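Local coordinates for THUMP domain-containing protein (Pyrococcus horikoshii, PDB 1VBK) that probably binds ATP and RNA, as a ThiI-like protein with ferredoxin-like, THUMP and ThiI-type nucleotide-binding regions, at residues S73-M78 against Y162-K167; N2-R7 against V53-P58. All coordinates share one frame; numbering follows the deposited sequence.

Contact 1 (S73-M78 against Y162-K167); sequences SISPAM and YIYTEK
S75 meets Y164 over the flat of its ring. The hydroxyl S75 OG stands 3.5 Å above the ring plane, displaced from the ring centre, and S75 CB makes a CH-pi contact, 4.1 Å from the centroid of the Y164 ring and 21° off its normal. Y164 can lie beneath the serine because its CG sits between the backbone N and the carbonyl carbon (chi1 63°), which folds the ring back toward S75. The same hydroxyl donates to E166 O at 2.8 Å, in the carbonyl plane and on a lone pair, so one short side chain both covers a ring face and holds the chain just beyond strand 160-164. Farther along, A77 CB packs against Y164 CB at 3.8 Å. Replacing Y164 by an alanine would take away the ring that S75 covers, and would probably open a gap beside S75 and R7, which the tyrosine also touches.

E166 crosses P76 obliquely, its OE1 coming within 3.5 Å of P76 CG. Between the two segments, the one beta bridge is M78 with I163, an antiparallel hydrogen-bonded pair in which M78 N donates to I163 O at 2.9 Å and I163 N returns a bond to M78 O. The strand segments run at 121° to each other, and the ladder is interrupted past this bridge: one water donates to P76 O and accepts from T165 N, S75 OG holds E166 O, and backbone pairing resumes at I74 with I168.

This joint connects strands 71-81 and 160-164 within one mixed sheet, which runs from the ferredoxin-like region into the THUMP region. Helix 84-102 packs through T90 and M94 on M78 and I163, helix 58-65 touches I74 and P76, and strand 3-8 lies beside strand 71-81, its R7 donating to S73 OG and S75 OG.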
loop_
_atom_site.group_PDB
_atom_site.type_symbol
_atom_site.label_atom_id
_atom_site.label_comp_id
_atom_site.label_asym_id
_atom_site.label_seq_id
_atom_site.Cartn_x
_atom_site.Cartn_y
_atom_site.Cartn_z
ATOM N N SER A 73 -8.692 23.286 -14.276
ATOM C CA SER A 73 -9.276 23.859 -15.488
ATOM C C SER A 73 -8.437 23.564 -16.721
ATOM O O SER A 73 -7.231 23.314 -16.633
ATOM C CB SER A 73 -9.507 25.371 -15.346
ATOM O OG SER A 73 -8.298 26.096 -15.259
ATOM N N ILE A 74 -9.099 23.600 -17.873
ATOM C CA ILE A 74 -8.483 23.299 -19.155
ATOM C C ILE A 74 -8.759 24.403 -20.182
ATOM O O ILE A 74 -9.893 24.853 -20.317
ATOM C CB ILE A 74 -9.064 21.974 -19.692
ATOM C CG1 ILE A 74 -8.920 20.889 -18.625
ATOM C CG2 ILE A 74 -8.367 21.561 -20.978
ATOM C CD1 ILE A 74 -9.726 19.651 -18.909
ATOM N N SER A 75 -7.726 24.821 -20.914
ATOM C CA SER A 75 -7.899 25.860 -21.929
ATOM C C SER A 75 -7.234 25.582 -23.272
ATOM O O SER A 75 -6.008 25.603 -23.376
ATOM C CB SER A 75 -7.363 27.215 -21.436
ATOM O OG SER A 75 -8.175 27.792 -20.426
ATOM N N PRO A 76 -8.032 25.299 -24.312
ATOM C CA PRO A 76 -7.432 25.058 -25.632
ATOM C C PRO A 76 -6.834 26.436 -25.916
ATOM O O PRO A 76 -7.446 27.441 -25.562
ATOM C CB PRO A 76 -8.646 24.797 -26.523
ATOM C CG PRO A 76 -9.656 24.232 -25.573
ATOM C CD PRO A 76 -9.488 25.088 -24.344
ATOM N N ALA A 77 -5.663 26.514 -26.533
ATOM C CA ALA A 77 -5.076 27.823 -26.772
ATOM C C ALA A 77 -4.125 27.886 -27.955
ATOM O O ALA A 77 -3.709 26.860 -28.487
ATOM C CB ALA A 77 -4.341 28.290 -25.511
ATOM N N MET A 78 -3.796 29.113 -28.353
ATOM C CA MET A 78 -2.857 29.351 -29.440
ATOM C C MET A 78 -1.552 29.806 -28.810
ATOM O O MET A 78 -1.538 30.744 -28.008
ATOM C CB MET A 78 -3.354 30.449 -30.381
ATOM C CG MET A 78 -4.538 30.065 -31.242
ATOM S SD MET A 78 -4.991 31.408 -32.358
ATOM C CE MET A 78 -4.096 30.951 -33.854
ATOM N N TYR A 162 0.405 32.178 -24.468
ATOM C CA TYR A 162 -0.668 31.218 -24.709
ATOM C C TYR A 162 -1.965 31.997 -24.595
ATOM O O TYR A 162 -2.325 32.462 -23.522
ATOM C CB TYR A 162 -0.604 30.107 -23.660
ATOM C CG TYR A 162 0.703 29.349 -23.702
ATOM C CD1 TYR A 162 0.895 28.303 -24.605
ATOM C CD2 TYR A 162 1.766 29.712 -22.879
ATOM C CE1 TYR A 162 2.120 27.635 -24.688
ATOM C CE2 TYR A 162 3.000 29.052 -22.955
ATOM C CZ TYR A 162 3.167 28.018 -23.861
ATOM O OH TYR A 162 4.382 27.373 -23.952
ATOM N N ILE A 163 -2.662 32.131 -25.716
ATOM C CA ILE A 163 -3.893 32.906 -25.762
ATOM C C ILE A 163 -5.130 32.039 -25.927
ATOM O O ILE A 163 -5.184 31.185 -26.808
ATOM C CB ILE A 163 -3.792 33.927 -26.903
ATOM C CG1 ILE A 163 -2.520 34.764 -26.699
ATOM C CG2 ILE A 163 -5.034 34.802 -26.951
ATOM C CD1 ILE A 163 -2.280 35.805 -27.768
ATOM N N TYR A 164 -6.129 32.271 -25.081
ATOM C CA TYR A 164 -7.345 31.474 -25.123
ATOM C C TYR A 164 -8.627 32.266 -24.850
ATOM O O TYR A 164 -8.586 33.370 -24.311
ATOM C CB TYR A 164 -7.241 30.342 -24.092
ATOM C CG TYR A 164 -7.137 30.829 -22.654
ATOM C CD1 TYR A 164 -5.898 31.094 -22.060
ATOM C CD2 TYR A 164 -8.286 31.030 -21.889
ATOM C CE1 TYR A 164 -5.817 31.545 -20.728
ATOM C CE2 TYR A 164 -8.218 31.476 -20.577
ATOM C CZ TYR A 164 -6.989 31.730 -20.000
ATOM O OH TYR A 164 -6.956 32.157 -18.688
ATOM N N THR A 165 -9.764 31.687 -25.228
ATOM C CA THR A 165 -11.065 32.303 -24.967
ATOM C C THR A 165 -11.932 31.323 -24.182
ATOM O O THR A 165 -12.979 31.701 -23.654
ATOM C CB THR A 165 -11.821 32.677 -26.260
ATOM O OG1 THR A 165 -11.917 31.532 -27.110
ATOM C CG2 THR A 165 -11.113 33.805 -26.990
ATOM N N GLU A 166 -11.486 30.068 -24.097
ATOM C CA GLU A 166 -12.228 29.031 -23.376
ATOM C C GLU A 166 -11.483 28.514 -22.141
ATOM O O GLU A 166 -10.279 28.264 -22.178
ATOM C CB GLU A 166 -12.545 27.859 -24.312
ATOM C CG GLU A 166 -13.330 26.725 -23.654
ATOM C CD GLU A 166 -13.858 25.698 -24.654
ATOM O OE1 GLU A 166 -13.042 25.047 -25.346
ATOM O OE2 GLU A 166 -15.097 25.543 -24.746
ATOM N N LYS A 167 -12.221 28.358 -21.050
ATOM C CA LYS A 167 -11.672 27.875 -19.791
ATOM C C LYS A 167 -12.675 26.874 -19.241
ATOM O O LYS A 167 -13.666 27.259 -18.611
ATOM C CB LYS A 167 -11.500 29.044 -18.826
ATOM C CG LYS A 167 -10.779 28.719 -17.539
ATOM C CD LYS A 167 -10.496 30.011 -16.790
ATOM C CE LYS A 167 -9.731 29.779 -15.507
ATOM N NZ LYS A 167 -9.478 31.072 -14.807
HETATM O O HOH W 1 -9.686 28.930 -26.223
#

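Contact 2 (N2-R7 against V53-P58)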
loop_
_atom_site.group_PDB
_atom_site.type_symbol
_atom_site.label_atom_id
_atom_site.label_comp_id
_atom_site.label_asym_id
_atom_site.label_seq_id
_atom_site.Cartn_x
_atom_site.Cartn_y
_atom_site.Cartn_z
ATOM N N ASN A 2 -3.130 25.453 -31.037
ATOM C CA ASN A 2 -2.132 24.400 -31.111
ATOM C C ASN A 2 -1.716 23.748 -29.790
ATOM O O ASN A 2 -0.823 22.904 -29.780
ATOM C CB ASN A 2 -0.891 24.907 -31.859
ATOM C CG ASN A 2 -0.407 26.257 -31.356
ATOM O OD1 ASN A 2 -0.820 26.726 -30.297
ATOM N ND2 ASN A 2 0.489 26.880 -32.110
ATOM N N VAL A 3 -2.347 24.134 -28.680
ATOM C CA VAL A 3 -2.030 23.511 -27.391
ATOM C C VAL A 3 -3.244 23.491 -26.468
ATOM O O VAL A 3 -4.297 24.059 -26.772
ATOM C CB VAL A 3 -0.899 24.257 -26.609
ATOM C CG1 VAL A 3 0.326 24.491 -27.495
ATOM C CG2 VAL A 3 -1.432 25.573 -26.060
ATOM N N VAL A 4 -3.083 22.810 -25.342
ATOM C CA VAL A 4 -4.110 22.761 -24.315
ATOM C C VAL A 4 -3.377 23.080 -23.016
ATOM O O VAL A 4 -2.372 22.444 -22.693
ATOM C CB VAL A 4 -4.766 21.366 -24.174
ATOM C CG1 VAL A 4 -5.714 21.370 -22.984
ATOM C CG2 VAL A 4 -5.545 21.011 -25.442
ATOM N N ILE A 5 -3.858 24.092 -22.299
ATOM C CA ILE A 5 -3.269 24.471 -21.020
ATOM C C ILE A 5 -4.026 23.705 -19.942
ATOM O O ILE A 5 -5.255 23.763 -19.874
ATOM C CB ILE A 5 -3.438 25.983 -20.730
ATOM C CG1 ILE A 5 -2.784 26.815 -21.839
ATOM C CG2 ILE A 5 -2.812 26.326 -19.375
ATOM C CD1 ILE A 5 -3.095 28.300 -21.737
ATOM N N VAL A 6 -3.294 22.976 -19.111
ATOM C CA VAL A 6 -3.903 22.214 -18.034
ATOM C C VAL A 6 -3.449 22.837 -16.718
ATOM O O VAL A 6 -2.251 22.912 -16.444
ATOM C CB VAL A 6 -3.471 20.742 -18.089
ATOM C CG1 VAL A 6 -4.045 19.973 -16.888
ATOM C CG2 VAL A 6 -3.952 20.124 -19.399
ATOM N N ARG A 7 -4.409 23.300 -15.921
ATOM C CA ARG A 7 -4.100 23.935 -14.641
ATOM C C ARG A 7 -4.490 23.022 -13.492
ATOM O O ARG A 7 -5.502 22.327 -13.557
ATOM C CB ARG A 7 -4.838 25.274 -14.519
ATOM C CG ARG A 7 -4.659 26.165 -15.742
ATOM C CD ARG A 7 -5.268 27.556 -15.556
ATOM N NE ARG A 7 -5.156 28.321 -16.792
ATOM C CZ ARG A 7 -5.994 28.203 -17.820
ATOM N NH1 ARG A 7 -7.019 27.359 -17.756
ATOM N NH2 ARG A 7 -5.786 28.904 -18.926
ATOM N N VAL A 53 -0.086 20.609 -23.282
ATOM C CA VAL A 53 -0.228 19.490 -24.198
ATOM C C VAL A 53 -0.150 20.088 -25.598
ATOM O O VAL A 53 -1.054 20.810 -26.005
ATOM C CB VAL A 53 -1.601 18.788 -24.055
ATOM C CG1 VAL A 53 -1.716 17.660 -25.071
ATOM C CG2 VAL A 53 -1.771 18.253 -22.654
ATOM N N LYS A 54 0.936 19.833 -26.322
ATOM C CA LYS A 54 1.044 20.349 -27.683
ATOM C C LYS A 54 0.280 19.381 -28.575
ATOM O O LYS A 54 0.631 18.199 -28.651
ATOM C CB LYS A 54 2.507 20.426 -28.140
ATOM C CG LYS A 54 3.288 21.619 -27.613
ATOM C CD LYS A 54 4.711 21.594 -28.169
ATOM C CE LYS A 54 5.522 22.796 -27.726
ATOM N NZ LYS A 54 6.953 22.665 -28.130
ATOM N N THR A 55 -0.758 19.881 -29.242
ATOM C CA THR A 55 -1.585 19.055 -30.118
ATOM C C THR A 55 -2.384 19.863 -31.137
ATOM O O THR A 55 -2.804 20.990 -30.864
ATOM C CB THR A 55 -2.590 18.223 -29.307
ATOM O OG1 THR A 55 -3.491 17.560 -30.203
ATOM C CG2 THR A 55 -3.396 19.125 -28.365
ATOM N N ASN A 56 -2.603 19.278 -32.312
ATOM C CA ASN A 56 -3.374 19.949 -33.347
ATOM C C ASN A 56 -4.857 19.610 -33.221
ATOM O O ASN A 56 -5.659 19.999 -34.064
ATOM C CB ASN A 56 -2.854 19.581 -34.744
ATOM C CG ASN A 56 -1.498 20.198 -35.041
ATOM O OD1 ASN A 56 -1.271 21.378 -34.773
ATOM N ND2 ASN A 56 -0.594 19.406 -35.604
ATOM N N SER A 57 -5.207 18.880 -32.164
ATOM C CA SER A 57 -6.597 18.517 -31.879
ATOM C C SER A 57 -6.879 18.984 -30.445
ATOM O O SER A 57 -7.315 18.201 -29.600
ATOM C CB SER A 57 -6.793 16.997 -31.967
ATOM O OG SER A 57 -6.472 16.504 -33.258
ATOM N N PRO A 58 -6.654 20.279 -30.163
ATOM C CA PRO A 58 -6.870 20.848 -28.825
ATOM C C PRO A 58 -8.283 20.757 -28.257
ATOM O O PRO A 58 -8.467 20.461 -27.077
ATOM C CB PRO A 58 -6.389 22.290 -28.986
ATOM C CG PRO A 58 -6.776 22.604 -30.390
ATOM C CD PRO A 58 -6.366 21.345 -31.140
#
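V4 and V53 form an antiparallel hydrogen-bonded pair joining strands 3-8 and 50-54 in the ThiI ferredoxin-like domain. V4 N donates to V53 O at 2.9 Å with a bent N-H...O angle of 142°, while the return bond from V53 N to V4 O, 3.0 Å long, is straighter and lies in the carbonyl plane. On the face carrying these two valines, V4 CB and V53 CB are 4.1 Å apart, and V6 adds its CG2 against V53 CG2. V3 and K54, the neighbouring non-hydrogen-bonded pair, point to the other face and lie side by side, with V3 CG1 against K54 CG.

V4 also packs on the start of helix 58-65. With V4 CG1 anti to the backbone N (chi1 174°), its other branch, CG2, sits beside that N and reaches P58 CB at 3.9 Å and T55 CG2 at a similar distance. P58 CB in turn lies 3.5 Å from V3 O, so the proline ring touches the V3 carbonyl as well as the V4 side chain.

Outside this shell, K54 NZ forms a salt bridge with E43, and N2 OD1 accepts from the backbone N of E79. N2 and V3 both face A77 on the opposite side of strand 3-8, a classic beta bulge. The turn into the helix is shaped by T55, whose OG1 accepts from S57 N at 2.9 Å in an ST turn and is also hydrogen-bonded to P40 O. Past the last bridge, T55 N still donates to N2 O at 3.1 Å, but from above the carbonyl plane, 42° out of it.

Both segments of contact 2 precede those of contact 1 in the chain, and the centres of the two contacts lie about 8 Å apart. Both belong to one mixed sheet, where strand 3-8 pairs with strand 50-54 on one side and strand 71-81 on the other, and strand 71-81 goes on to strand 160-164. Direct contacts include probable hydrogen bonds from A77 N to V3 O and from I5 N to S75 O, each 2.8 Å, and the packing of I74 CG2 on V4 CG1. Strand 71-81 thus carries the sheet from the ferredoxin-like region into the THUMP domain, coupling the two through strand pairing.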